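Local structure of extracellular matrix-binding protein EbhA (Staphylococcus aureus, 2DGJ) at residues A[83-88]-A[101-106]; A[91-96]-A[124-129]; A[96-101]-A[175-180]; A[146-151]-A[195-200]. The protein probably acts as a cell wall-associated adhesin that binds extracellular matrix, this piece being part of a rod-like string of three-helix bundles. All coordinates share one frame; numbering follows the deposited sequence.

Contact 1: residues A[83-88]-A[101-106]; sequences AARQNL and ALEGQI. With ACY (acetic acid), chain D.
Residues 83-88 and 101-106 run almost exactly antiparallel, their helix axes 171° apart and 10.2 Å from each other, with Arg85 and Glu103 nearly level across the pair. Leu88 and Ile106 supply most of the apolar contact. The extended Ile106 chain carries CD1 to 3.5 Å from Ala84 CB, while its other branch, CG2, lies 4.0 Å above one face of the Arg85 guanidinium, offset toward the rim. Leu88 divides its two methyls: CD1 rests 3.8 Å from Leu102 CB, and CD2 turns to the aliphatic and carboxylate parts of Glu103. The pair forms two sides of a three-helix bundle within the GA module; helix 112-135 covers it from the third side, Val115 meeting Ala84 and Val118 meeting Ile106. At the border of this apolar strip, Glu103 bends at chi2 (67°) and brings OE2 in the guanidinium plane to 3.5 Å from Arg85 NE, a long salt bridge with the two flat groups turned 57° apart. Arg85 NH2 has a stronger partner in Asn107 OD1 and also a weak hydrogen bond, 3.2 Å, to OXT of an acetic acid molecule, probably from the crystallisation liquor, that Lys81 holds as well.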
loop_
_atom_site.group_PDB
_atom_site.type_symbol
_atom_site.label_atom_id
_atom_site.label_comp_id
_atom_site.label_asym_id
_atom_site.label_seq_id
_atom_site.Cartn_x
_atom_site.Cartn_y
_atom_site.Cartn_z
ATOM N N ALA A 83 -5.719 8.046 11.835
ATOM C CA ALA A 83 -6.500 7.689 10.660
ATOM C C ALA A 83 -7.051 6.272 10.797
ATOM O O ALA A 83 -8.208 6.011 10.474
ATOM C CB ALA A 83 -5.632 7.808 9.399
ATOM N N ALA A 84 -6.220 5.363 11.292
ATOM C CA ALA A 84 -6.625 3.975 11.465
ATOM C C ALA A 84 -7.728 3.843 12.505
ATOM O O ALA A 84 -8.694 3.103 12.313
ATOM C CB ALA A 84 -5.420 3.130 11.868
ATOM N N ARG A 85 -7.587 4.566 13.610
ATOM C CA ARG A 85 -8.583 4.501 14.668
ATOM C C ARG A 85 -9.917 5.023 14.152
ATOM O O ARG A 85 -10.970 4.471 14.456
ATOM C CB ARG A 85 -8.132 5.315 15.885
ATOM C CG ARG A 85 -6.802 4.864 16.489
ATOM C CD ARG A 85 -6.647 5.362 17.924
ATOM N NE ARG A 85 -5.330 5.042 18.471
ATOM C CZ ARG A 85 -4.237 5.774 18.271
ATOM N NH1 ARG A 85 -4.288 6.878 17.536
ATOM N NH2 ARG A 85 -3.077 5.376 18.774
ATOM N N GLN A 86 -9.861 6.080 13.351
ATOM C CA GLN A 86 -11.060 6.674 12.779
ATOM C C GLN A 86 -11.745 5.653 11.883
ATOM O O GLN A 86 -12.960 5.474 11.954
ATOM C CB GLN A 86 -10.701 7.926 11.971
ATOM C CG GLN A 86 -11.876 8.565 11.248
ATOM C CD GLN A 86 -13.045 8.860 12.169
ATOM O OE1 GLN A 86 -12.872 9.402 13.263
ATOM N NE2 GLN A 86 -14.247 8.513 11.724
ATOM N N ASN A 87 -10.954 4.982 11.048
ATOM C CA ASN A 87 -11.477 3.970 10.138
ATOM C C ASN A 87 -12.014 2.765 10.907
ATOM O O ASN A 87 -13.074 2.238 10.588
ATOM C CB ASN A 87 -10.379 3.498 9.186
ATOM C CG ASN A 87 -10.884 2.480 8.180
ATOM O OD1 ASN A 87 -11.494 2.834 7.173
ATOM N ND2 ASN A 87 -10.647 1.203 8.457
ATOM N N LEU A 88 -11.273 2.324 11.915
ATOM C CA LEU A 88 -11.677 1.177 12.724
ATOM C C LEU A 88 -13.079 1.338 13.306
ATOM O O LEU A 88 -13.850 0.375 13.384
ATOM C CB LEU A 88 -10.672 0.971 13.861
ATOM C CG LEU A 88 -10.954 -0.176 14.835
ATOM C CD1 LEU A 88 -10.934 -1.491 14.088
ATOM C CD2 LEU A 88 -9.911 -0.181 15.938
ATOM N N ALA A 101 -8.424 -5.855 19.635
ATOM C CA ALA A 101 -7.169 -6.436 19.164
ATOM C C ALA A 101 -6.602 -5.528 18.078
ATOM O O ALA A 101 -5.410 -5.217 18.072
ATOM C CB ALA A 101 -7.401 -7.839 18.610
ATOM N N LEU A 102 -7.466 -5.108 17.161
ATOM C CA LEU A 102 -7.068 -4.216 16.080
ATOM C C LEU A 102 -6.605 -2.888 16.681
ATOM O O LEU A 102 -5.569 -2.344 16.301
ATOM C CB LEU A 102 -8.253 -3.969 15.145
ATOM C CG LEU A 102 -8.459 -4.847 13.902
ATOM C CD1 LEU A 102 -7.432 -5.969 13.839
ATOM C CD2 LEU A 102 -9.881 -5.392 13.915
ATOM N N GLU A 103 -7.392 -2.371 17.618
ATOM C CA GLU A 103 -7.078 -1.114 18.288
ATOM C C GLU A 103 -5.719 -1.261 18.959
ATOM O O GLU A 103 -4.937 -0.312 19.022
ATOM C CB GLU A 103 -8.154 -0.803 19.335
ATOM C CG GLU A 103 -7.920 0.463 20.146
ATOM C CD GLU A 103 -8.019 1.724 19.318
ATOM O OE1 GLU A 103 -8.468 1.637 18.158
ATOM O OE2 GLU A 103 -7.657 2.805 19.830
ATOM N N GLY A 104 -5.442 -2.461 19.453
ATOM C CA GLY A 104 -4.174 -2.710 20.109
ATOM C C GLY A 104 -3.029 -2.752 19.120
ATOM O O GLY A 104 -1.963 -2.187 19.369
ATOM N N GLN A 105 -3.246 -3.421 17.993
ATOM C CA GLN A 105 -2.216 -3.521 16.966
ATOM C C GLN A 105 -1.925 -2.138 16.393
ATOM O O GLN A 105 -0.804 -1.857 15.976
ATOM C CB GLN A 105 -2.658 -4.476 15.852
ATOM C CG GLN A 105 -2.908 -5.897 16.343
ATOM C CD GLN A 105 -3.352 -6.841 15.241
ATOM O OE1 GLN A 105 -4.344 -6.591 14.553
ATOM N NE2 GLN A 105 -2.620 -7.936 15.073
ATOM N N ILE A 106 -2.939 -1.279 16.374
ATOM C CA ILE A 106 -2.770 0.082 15.872
ATOM C C ILE A 106 -1.859 0.840 16.834
ATOM O O ILE A 106 -0.923 1.521 16.419
ATOM C CB ILE A 106 -4.125 0.824 15.785
ATOM C CG1 ILE A 106 -4.946 0.284 14.612
ATOM C CG2 ILE A 106 -3.889 2.320 15.652
ATOM C CD1 ILE A 106 -6.303 0.959 14.449
HETATM C C ACY D . 0.067 5.968 20.124
HETATM O O ACY D . 1.243 5.798 19.897
HETATM O OXT ACY D . -0.546 7.082 19.695
HETATM C CH3 ACY D . -0.709 4.926 20.888
#

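Contact 2: residues A[91-96]-A[124-129]; sequences LNHITN and TLDGAM
A single carboxylate oxygen, Asp126 OD1, receives two successive backbone N-H groups of the loop 91-96. The bond from His93 N is the shorter, 2.9 Å to OD1 with an N-H...O angle of 141°, and it uses the syn lone pair; Ile94 N adds a weak one at 3.2 Å to the same oxygen. The second oxygen is tied to the loop through water, which accepts from Asn92 N and donates to Asp126 OD2 over 3.0 Å. Three consecutive loop amides are thus served by one side chain, two directly and one through the water, an arrangement that fixes the carboxylate's rotation. Asp126 can reach them because CG is anti to its backbone N (chi1 -174°), which sends the carboxylate out from helix 112-135 toward the loop. That loop links helix 73-88 to helix 96-108 in the three-helix bundle of the GA module. The edge of the His93 ring faces the carboxylate, its CD2 lying 3.5 Å from Asp126 OD2, with the two planes 35° apart. Leu91 packs beside the aliphatic stem, CG being 3.6 Å from Asp126 CB. Farther along, Ile94 CG2 meets Leu125 CD2 at 4.2 Å. Selenomethionine Met129, bent at both chi2 and chi3, folds its CE methyl back to 3.6 Å from CG2 of Thr95, the N-cap residue whose side chain caps a backbone N of helix 96-108; Ile169 and Leu170 of helix 153-170 and Val183 of helix 180-194 also pack on Met129.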
loop_
_atom_site.group_PDB
_atom_site.type_symbol
_atom_site.label_atom_id
_atom_site.label_comp_id
_atom_site.label_asym_id
_atom_site.label_seq_id
_atom_site.Cartn_x
_atom_site.Cartn_y
_atom_site.Cartn_z
ATOM N N LEU A 91 -16.232 0.173 11.197
ATOM C CA LEU A 91 -16.440 -1.246 10.929
ATOM C C LEU A 91 -17.544 -1.765 11.858
ATOM O O LEU A 91 -17.298 -2.048 13.030
ATOM C CB LEU A 91 -15.132 -2.013 11.158
ATOM C CG LEU A 91 -14.043 -1.921 10.078
ATOM C CD1 LEU A 91 -14.117 -0.603 9.313
ATOM C CD2 LEU A 91 -12.688 -2.087 10.739
ATOM N N ASN A 92 -18.756 -1.893 11.320
ATOM C CA ASN A 92 -19.919 -2.338 12.091
ATOM C C ASN A 92 -20.099 -3.851 12.234
ATOM O O ASN A 92 -21.102 -4.298 12.783
ATOM C CB ASN A 92 -21.205 -1.791 11.458
ATOM C CG ASN A 92 -21.068 -0.365 10.972
ATOM O OD1 ASN A 92 -20.813 0.552 11.754
ATOM N ND2 ASN A 92 -21.248 -0.164 9.668
ATOM N N HIS A 93 -19.147 -4.646 11.766
ATOM C CA HIS A 93 -19.326 -6.091 11.846
ATOM C C HIS A 93 -18.377 -6.869 12.738
ATOM O O HIS A 93 -18.731 -7.946 13.217
ATOM C CB HIS A 93 -19.318 -6.652 10.427
ATOM C CG HIS A 93 -20.274 -5.950 9.515
ATOM N ND1 HIS A 93 -21.639 -6.121 9.585
ATOM C CD2 HIS A 93 -20.061 -5.021 8.550
ATOM C CE1 HIS A 93 -22.226 -5.338 8.710
ATOM N NE2 HIS A 93 -21.295 -4.650 8.064
ATOM N N ILE A 94 -17.176 -6.346 12.969
ATOM C CA ILE A 94 -16.229 -7.039 13.832
ATOM C C ILE A 94 -16.753 -7.079 15.269
ATOM O O ILE A 94 -17.522 -6.207 15.683
ATOM C CB ILE A 94 -14.849 -6.349 13.833
ATOM C CG1 ILE A 94 -14.996 -4.893 14.277
ATOM C CG2 ILE A 94 -14.226 -6.435 12.452
ATOM C CD1 ILE A 94 -13.680 -4.162 14.432
ATOM N N THR A 95 -16.340 -8.088 16.032
ATOM C CA THR A 95 -16.778 -8.221 17.418
ATOM C C THR A 95 -15.910 -7.319 18.289
ATOM O O THR A 95 -14.849 -6.858 17.853
ATOM C CB THR A 95 -16.640 -9.676 17.913
ATOM O OG1 THR A 95 -15.263 -10.064 17.861
ATOM C CG2 THR A 95 -17.462 -10.627 17.039
ATOM N N ASN A 96 -16.357 -7.067 19.516
ATOM C CA ASN A 96 -15.609 -6.216 20.426
ATOM C C ASN A 96 -14.189 -6.737 20.616
ATOM O O ASN A 96 -13.237 -5.963 20.641
ATOM C CB ASN A 96 -16.316 -6.125 21.779
ATOM C CG ASN A 96 -17.694 -5.493 21.676
ATOM O OD1 ASN A 96 -17.890 -4.532 20.935
ATOM N ND2 ASN A 96 -18.649 -6.019 22.435
ATOM N N THR A 124 -10.500 -5.897 5.807
ATOM C CA THR A 124 -10.665 -7.231 5.238
ATOM C C THR A 124 -11.466 -8.123 6.196
ATOM O O THR A 124 -12.427 -8.786 5.792
ATOM C CB THR A 124 -9.296 -7.889 4.979
ATOM O OG1 THR A 124 -8.567 -7.123 4.012
ATOM C CG2 THR A 124 -9.474 -9.304 4.468
ATOM N N LEU A 125 -11.065 -8.132 7.465
ATOM C CA LEU A 125 -11.737 -8.939 8.482
ATOM C C LEU A 125 -13.201 -8.531 8.581
ATOM O O LEU A 125 -14.090 -9.377 8.602
ATOM C CB LEU A 125 -11.061 -8.755 9.842
ATOM C CG LEU A 125 -11.611 -9.633 10.967
ATOM C CD1 LEU A 125 -11.272 -11.094 10.694
ATOM C CD2 LEU A 125 -11.024 -9.180 12.296
ATOM N N ASP A 126 -13.450 -7.227 8.637
ATOM C CA ASP A 126 -14.813 -6.714 8.720
ATOM C C ASP A 126 -15.596 -7.148 7.484
ATOM O O ASP A 126 -16.776 -7.485 7.568
ATOM C CB ASP A 126 -14.806 -5.188 8.804
ATOM C CG ASP A 126 -16.189 -4.613 9.049
ATOM O OD1 ASP A 126 -16.716 -4.789 10.169
ATOM O OD2 ASP A 126 -16.755 -3.995 8.123
ATOM N N GLY A 127 -14.933 -7.124 6.331
ATOM C CA GLY A 127 -15.591 -7.525 5.102
ATOM C C GLY A 127 -16.021 -8.978 5.172
ATOM O O GLY A 127 -17.112 -9.335 4.738
ATOM N N ALA A 128 -15.154 -9.818 5.726
ATOM C CA ALA A 128 -15.442 -11.242 5.859
ATOM C C ALA A 128 -16.573 -11.470 6.857
ATOM O O ALA A 128 -17.464 -12.288 6.621
ATOM C CB ALA A 128 -14.189 -11.978 6.301
HETATM N N MSE A 129 -16.531 -10.748 7.973
HETATM C CA MSE A 129 -17.570 -10.857 8.991
HETATM C C MSE A 129 -18.899 -10.473 8.354
HETATM O O MSE A 129 -19.923 -11.107 8.599
HETATM C CB MSE A 129 -17.277 -9.920 10.163
HETATM C CG MSE A 129 -16.139 -10.367 11.062
HETATM SE SE MSE A 129 -16.579 -11.962 12.062
HETATM C CE MSE A 129 -17.568 -11.147 13.509
HETATM O O HOH W 1 -19.089 -2.169 8.571
#

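Contact 3: residues A[96-101]-A[175-180]; sequences NAQRTA and GGNTSK
The flat amide of Gln98 meets the loop 175-180 at its edge: NE2 donates to Thr178 O over 3.0 Å, with an N-H...O angle of 146°. The acceptor lies close to the Gln98 amide plane, whereas the donor is tilted 28° from the carbonyl plane of Thr178. At the other end of this amide, OE1 accepts from Thr95 N, so both polar atoms are engaged and the group's rotation is fixed. The chain reaches the loop by staying extended beyond CG, and on the way CG passes 3.6 Å from Gly176 O. The second flat group belongs to Asn177, which turns OD1 to the helix, 3.4 Å from Gln98 CA and 3.6 Å from Ala101 CB. Its position follows from CG being anti to the backbone N (chi1 176°), while the backbone around Asn177 makes an inverse gamma turn. The loop backbone comes close at Ala97, whose CB is 3.4 Å from Gly175 O. Beside it a water accepts from Ala97 N at 2.9 Å; the same water lies suspiciously near Gly175 O, and that link is doubtful. Thr95 OG1 gives Gly175 O a direct hydrogen bond. The contact thus joins the GA module to the following FIVAR domain: the start of helix 96-108 abuts the connection between helices 153-170 and 180-194, and Leu125 and Met129 of helix 112-135, which runs from the GA module into the FIVAR domain, pack against Gln98.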
loop_
_atom_site.group_PDB
_atom_site.type_symbol
_atom_site.label_atom_id
_atom_site.label_comp_id
_atom_site.label_asym_id
_atom_site.label_seq_id
_atom_site.Cartn_x
_atom_site.Cartn_y
_atom_site.Cartn_z
ATOM N N ASN A 96 -16.357 -7.067 19.516
ATOM C CA ASN A 96 -15.609 -6.216 20.426
ATOM C C ASN A 96 -14.189 -6.737 20.616
ATOM O O ASN A 96 -13.237 -5.963 20.641
ATOM C CB ASN A 96 -16.316 -6.125 21.779
ATOM C CG ASN A 96 -17.694 -5.493 21.676
ATOM O OD1 ASN A 96 -17.890 -4.532 20.935
ATOM N ND2 ASN A 96 -18.649 -6.019 22.435
ATOM N N ALA A 97 -14.053 -8.053 20.738
ATOM C CA ALA A 97 -12.742 -8.664 20.925
ATOM C C ALA A 97 -11.854 -8.384 19.723
ATOM O O ALA A 97 -10.661 -8.112 19.870
ATOM C CB ALA A 97 -12.886 -10.167 21.130
ATOM N N GLN A 98 -12.441 -8.457 18.532
ATOM C CA GLN A 98 -11.690 -8.210 17.311
ATOM C C GLN A 98 -11.319 -6.739 17.250
ATOM O O GLN A 98 -10.213 -6.387 16.840
ATOM C CB GLN A 98 -12.521 -8.580 16.075
ATOM C CG GLN A 98 -12.957 -10.032 16.023
ATOM C CD GLN A 98 -13.734 -10.371 14.760
ATOM O OE1 GLN A 98 -14.670 -9.666 14.385
ATOM N NE2 GLN A 98 -13.355 -11.462 14.103
ATOM N N ARG A 99 -12.246 -5.881 17.668
ATOM C CA ARG A 99 -12.016 -4.444 17.654
ATOM C C ARG A 99 -10.863 -4.022 18.564
ATOM O O ARG A 99 -10.000 -3.242 18.148
ATOM C CB ARG A 99 -13.291 -3.705 18.066
ATOM C CG ARG A 99 -13.211 -2.187 17.922
ATOM C CD ARG A 99 -14.482 -1.511 18.435
ATOM N NE ARG A 99 -15.683 -1.958 17.733
ATOM C CZ ARG A 99 -15.965 -1.673 16.465
ATOM N NH1 ARG A 99 -15.139 -0.920 15.750
ATOM N NH2 ARG A 99 -17.074 -2.139 15.908
ATOM N N THR A 100 -10.845 -4.533 19.796
ATOM C CA THR A 100 -9.792 -4.181 20.748
ATOM C C THR A 100 -8.435 -4.711 20.312
ATOM O O THR A 100 -7.407 -4.095 20.594
ATOM C CB THR A 100 -10.102 -4.716 22.164
ATOM O OG1 THR A 100 -9.892 -6.132 22.211
ATOM C CG2 THR A 100 -11.542 -4.417 22.530
ATOM N N ALA A 101 -8.424 -5.855 19.635
ATOM C CA ALA A 101 -7.169 -6.436 19.164
ATOM C C ALA A 101 -6.602 -5.528 18.078
ATOM O O ALA A 101 -5.410 -5.217 18.072
ATOM C CB ALA A 101 -7.401 -7.839 18.610
ATOM N N GLY A 175 -18.318 -12.868 21.041
ATOM C CA GLY A 175 -17.492 -13.453 20.000
ATOM C C GLY A 175 -16.035 -13.100 20.198
ATOM O O GLY A 175 -15.707 -11.933 20.409
ATOM N N GLY A 176 -15.155 -14.098 20.129
ATOM C CA GLY A 176 -13.734 -13.860 20.317
ATOM C C GLY A 176 -13.056 -13.184 19.138
ATOM O O GLY A 176 -13.705 -12.837 18.152
ATOM N N ASN A 177 -11.741 -12.993 19.241
ATOM C CA ASN A 177 -10.970 -12.356 18.182
ATOM C C ASN A 177 -10.687 -13.367 17.079
ATOM O O ASN A 177 -9.532 -13.685 16.794
ATOM C CB ASN A 177 -9.654 -11.817 18.752
ATOM C CG ASN A 177 -8.748 -11.234 17.683
ATOM O OD1 ASN A 177 -9.175 -10.423 16.864
ATOM N ND2 ASN A 177 -7.485 -11.643 17.692
ATOM N N THR A 178 -11.755 -13.867 16.464
ATOM C CA THR A 178 -11.638 -14.853 15.394
ATOM C C THR A 178 -10.793 -14.305 14.251
ATOM O O THR A 178 -10.851 -13.112 13.941
ATOM C CB THR A 178 -13.022 -15.235 14.849
ATOM O OG1 THR A 178 -13.849 -15.665 15.934
ATOM C CG2 THR A 178 -12.913 -16.356 13.810
ATOM N N SER A 179 -10.008 -15.175 13.624
ATOM C CA SER A 179 -9.152 -14.759 12.523
ATOM C C SER A 179 -9.900 -14.758 11.194
ATOM O O SER A 179 -10.971 -15.346 11.067
ATOM C CB SER A 179 -7.945 -15.688 12.404
ATOM O OG SER A 179 -8.300 -16.895 11.751
ATOM N N LYS A 180 -9.312 -14.090 10.210
ATOM C CA LYS A 180 -9.876 -14.002 8.869
ATOM C C LYS A 180 -10.083 -15.403 8.305
ATOM O O LYS A 180 -11.139 -15.714 7.753
ATOM C CB LYS A 180 -8.922 -13.201 7.976
ATOM C CG LYS A 180 -9.132 -13.334 6.468
ATOM C CD LYS A 180 -10.503 -12.883 6.043
ATOM C CE LYS A 180 -10.525 -12.587 4.551
ATOM N NZ LYS A 180 -9.829 -13.645 3.776
HETATM O O HOH W 2 -16.289 -9.710 21.452
#

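Contact 4: residues A[146-151]-A[195-200]; sequences QNYLDA and AALNGA
Asn147 meets the start of helix 199-215 with both backbone and side chain. Its carbonyl oxygen accepts from Gly199 N at 2.9 Å, and its OD1 accepts from Ala200 N at 3.0 Å with an N-H...O angle of 158°, so two amides of the helix's first turn find acceptors on one residue. Weak bonds reach Leu197 O, whose position is less certain, from Asn147 ND2 and from Lys46 of the second subunit. Gln146 NE2 is shared between two acceptors: Asp150 OD2 at 2.6 Å, in a nearly straight bond met on the anti side, and Gly199 O at 3.1 Å, approached from above the carbonyl plane and not along a lone pair. Asp150 OD2 also accepts from Val238 N. The backbone O of Asp150 takes a CA-H...O contact from Gly199 CA, 3.3 Å away, and a hydrogen bond from Asn202 ND2. Asn198, at the N-cap position, turns its ND2 to Asp152. On the apolar side Leu197 CD1 packs 3.9 Å from both Tyr148 CD1 and Ala151 CB. Close backbone approach at Gly199, with helix 146-149 ending against a helix N-terminus, is consistent with a joint between successive three-helix bundles of the rod, near where FIVAR domain gives way to GA module.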
loop_
_atom_site.group_PDB
_atom_site.type_symbol
_atom_site.label_atom_id
_atom_site.label_comp_id
_atom_site.label_asym_id
_atom_site.label_seq_id
_atom_site.Cartn_x
_atom_site.Cartn_y
_atom_site.Cartn_z
ATOM N N GLN A 146 -39.575 -26.258 3.781
ATOM C CA GLN A 146 -39.625 -27.686 3.488
ATOM C C GLN A 146 -38.300 -28.247 2.971
ATOM O O GLN A 146 -37.993 -29.422 3.188
ATOM C CB GLN A 146 -40.740 -27.942 2.472
ATOM C CG GLN A 146 -41.022 -29.410 2.129
ATOM C CD GLN A 146 -40.021 -29.991 1.157
ATOM O OE1 GLN A 146 -39.549 -29.309 0.246
ATOM N NE2 GLN A 146 -39.703 -31.264 1.335
ATOM N N ASN A 147 -37.513 -27.410 2.301
ATOM C CA ASN A 147 -36.235 -27.863 1.761
ATOM C C ASN A 147 -35.252 -28.202 2.874
ATOM O O ASN A 147 -34.370 -29.039 2.696
ATOM C CB ASN A 147 -35.620 -26.810 0.841
ATOM C CG ASN A 147 -34.402 -27.335 0.096
ATOM O OD1 ASN A 147 -34.508 -28.239 -0.729
ATOM N ND2 ASN A 147 -33.238 -26.778 0.398
ATOM N N TYR A 148 -35.398 -27.545 4.019
ATOM C CA TYR A 148 -34.533 -27.826 5.157
ATOM C C TYR A 148 -35.166 -28.955 5.956
ATOM O O TYR A 148 -34.522 -29.963 6.253
ATOM C CB TYR A 148 -34.396 -26.609 6.076
ATOM C CG TYR A 148 -33.823 -26.967 7.427
ATOM C CD1 TYR A 148 -32.455 -27.184 7.598
ATOM C CD2 TYR A 148 -34.661 -27.170 8.526
ATOM C CE1 TYR A 148 -31.937 -27.600 8.821
ATOM C CE2 TYR A 148 -34.152 -27.590 9.755
ATOM C CZ TYR A 148 -32.791 -27.806 9.893
ATOM O OH TYR A 148 -32.286 -28.246 11.094
ATOM N N LEU A 149 -36.440 -28.765 6.290
ATOM C CA LEU A 149 -37.211 -29.728 7.062
ATOM C C LEU A 149 -37.151 -31.157 6.534
ATOM O O LEU A 149 -36.901 -32.086 7.298
ATOM C CB LEU A 149 -38.670 -29.274 7.150
ATOM C CG LEU A 149 -39.131 -28.561 8.430
ATOM C CD1 LEU A 149 -37.951 -28.034 9.230
ATOM C CD2 LEU A 149 -40.068 -27.429 8.052
ATOM N N ASP A 150 -37.378 -31.338 5.234
ATOM C CA ASP A 150 -37.339 -32.679 4.655
ATOM C C ASP A 150 -35.965 -33.064 4.125
ATOM O O ASP A 150 -35.836 -34.006 3.345
ATOM C CB ASP A 150 -38.377 -32.824 3.532
ATOM C CG ASP A 150 -39.796 -32.918 4.059
ATOM O OD1 ASP A 150 -39.961 -33.279 5.241
ATOM O OD2 ASP A 150 -40.747 -32.648 3.295
ATOM N N ALA A 151 -34.943 -32.336 4.548
ATOM C CA ALA A 151 -33.583 -32.631 4.115
ATOM C C ALA A 151 -33.092 -33.810 4.940
ATOM O O ALA A 151 -33.555 -34.004 6.065
ATOM C CB ALA A 151 -32.691 -31.420 4.351
ATOM N N ALA A 195 -26.497 -25.141 0.793
ATOM C CA ALA A 195 -26.677 -25.550 -0.593
ATOM C C ALA A 195 -26.843 -27.057 -0.673
ATOM O O ALA A 195 -27.169 -27.596 -1.731
ATOM C CB ALA A 195 -25.481 -25.118 -1.428
ATOM N N ALA A 196 -26.613 -27.735 0.449
ATOM C CA ALA A 196 -26.727 -29.184 0.512
ATOM C C ALA A 196 -28.149 -29.644 0.851
ATOM O O ALA A 196 -28.546 -30.749 0.470
ATOM C CB ALA A 196 -25.731 -29.737 1.533
ATOM N N LEU A 197 -28.905 -28.811 1.572
ATOM C CA LEU A 197 -30.282 -29.157 1.940
ATOM C C LEU A 197 -30.986 -29.741 0.724
ATOM O O LEU A 197 -31.017 -29.117 -0.325
ATOM C CB LEU A 197 -31.039 -27.920 2.437
ATOM C CG LEU A 197 -30.915 -27.496 3.907
ATOM C CD1 LEU A 197 -30.120 -28.520 4.713
ATOM C CD2 LEU A 197 -30.255 -26.133 3.970
ATOM N N ASN A 198 -31.562 -30.932 0.870
ATOM C CA ASN A 198 -32.209 -31.598 -0.259
ATOM C C ASN A 198 -33.668 -31.999 -0.045
ATOM O O ASN A 198 -34.164 -32.930 -0.690
ATOM C CB ASN A 198 -31.387 -32.839 -0.645
ATOM C CG ASN A 198 -31.289 -33.850 0.485
ATOM O OD1 ASN A 198 -31.395 -33.501 1.663
ATOM N ND2 ASN A 198 -31.067 -35.114 0.129
ATOM N N GLY A 199 -34.356 -31.297 0.847
ATOM C CA GLY A 199 -35.750 -31.615 1.096
ATOM C C GLY A 199 -36.558 -31.578 -0.187
ATOM O O GLY A 199 -37.450 -32.402 -0.397
ATOM N N ALA A 200 -36.248 -30.617 -1.053
ATOM C CA ALA A 200 -36.946 -30.467 -2.324
ATOM C C ALA A 200 -36.801 -31.731 -3.160
ATOM O O ALA A 200 -37.773 -32.219 -3.740
ATOM C CB ALA A 200 -36.390 -29.275 -3.075
#

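Overall arrangement
Contacts 1, 2 and 3 form one cluster, whereas contact 4 stands apart farther along the rod. Contact 1 shares Ala101 with contact 3, and contact 2 shares Asn96 with it. Contacts 1 and 2 meet inside the GA module, where Leu88 CD1 lies 3.8 Å from Ile94 CD1. Between contacts 2 and 3, Arg99 NH2 probably hydrogen-bonds to Leu91 O at 2.9 Å within the GA module, and Thr95 OG1 probably does so to Gly176 O of the neighbouring FIVAR loop at 3.2 Å. Contact 4 is centred about 30 Å from the centre of contact 2 and about 42 Å from that of contact 1; its nearest atoms are about 17 Å from those of contact 2. Contacts 2 and 4 both also touch the second subunit.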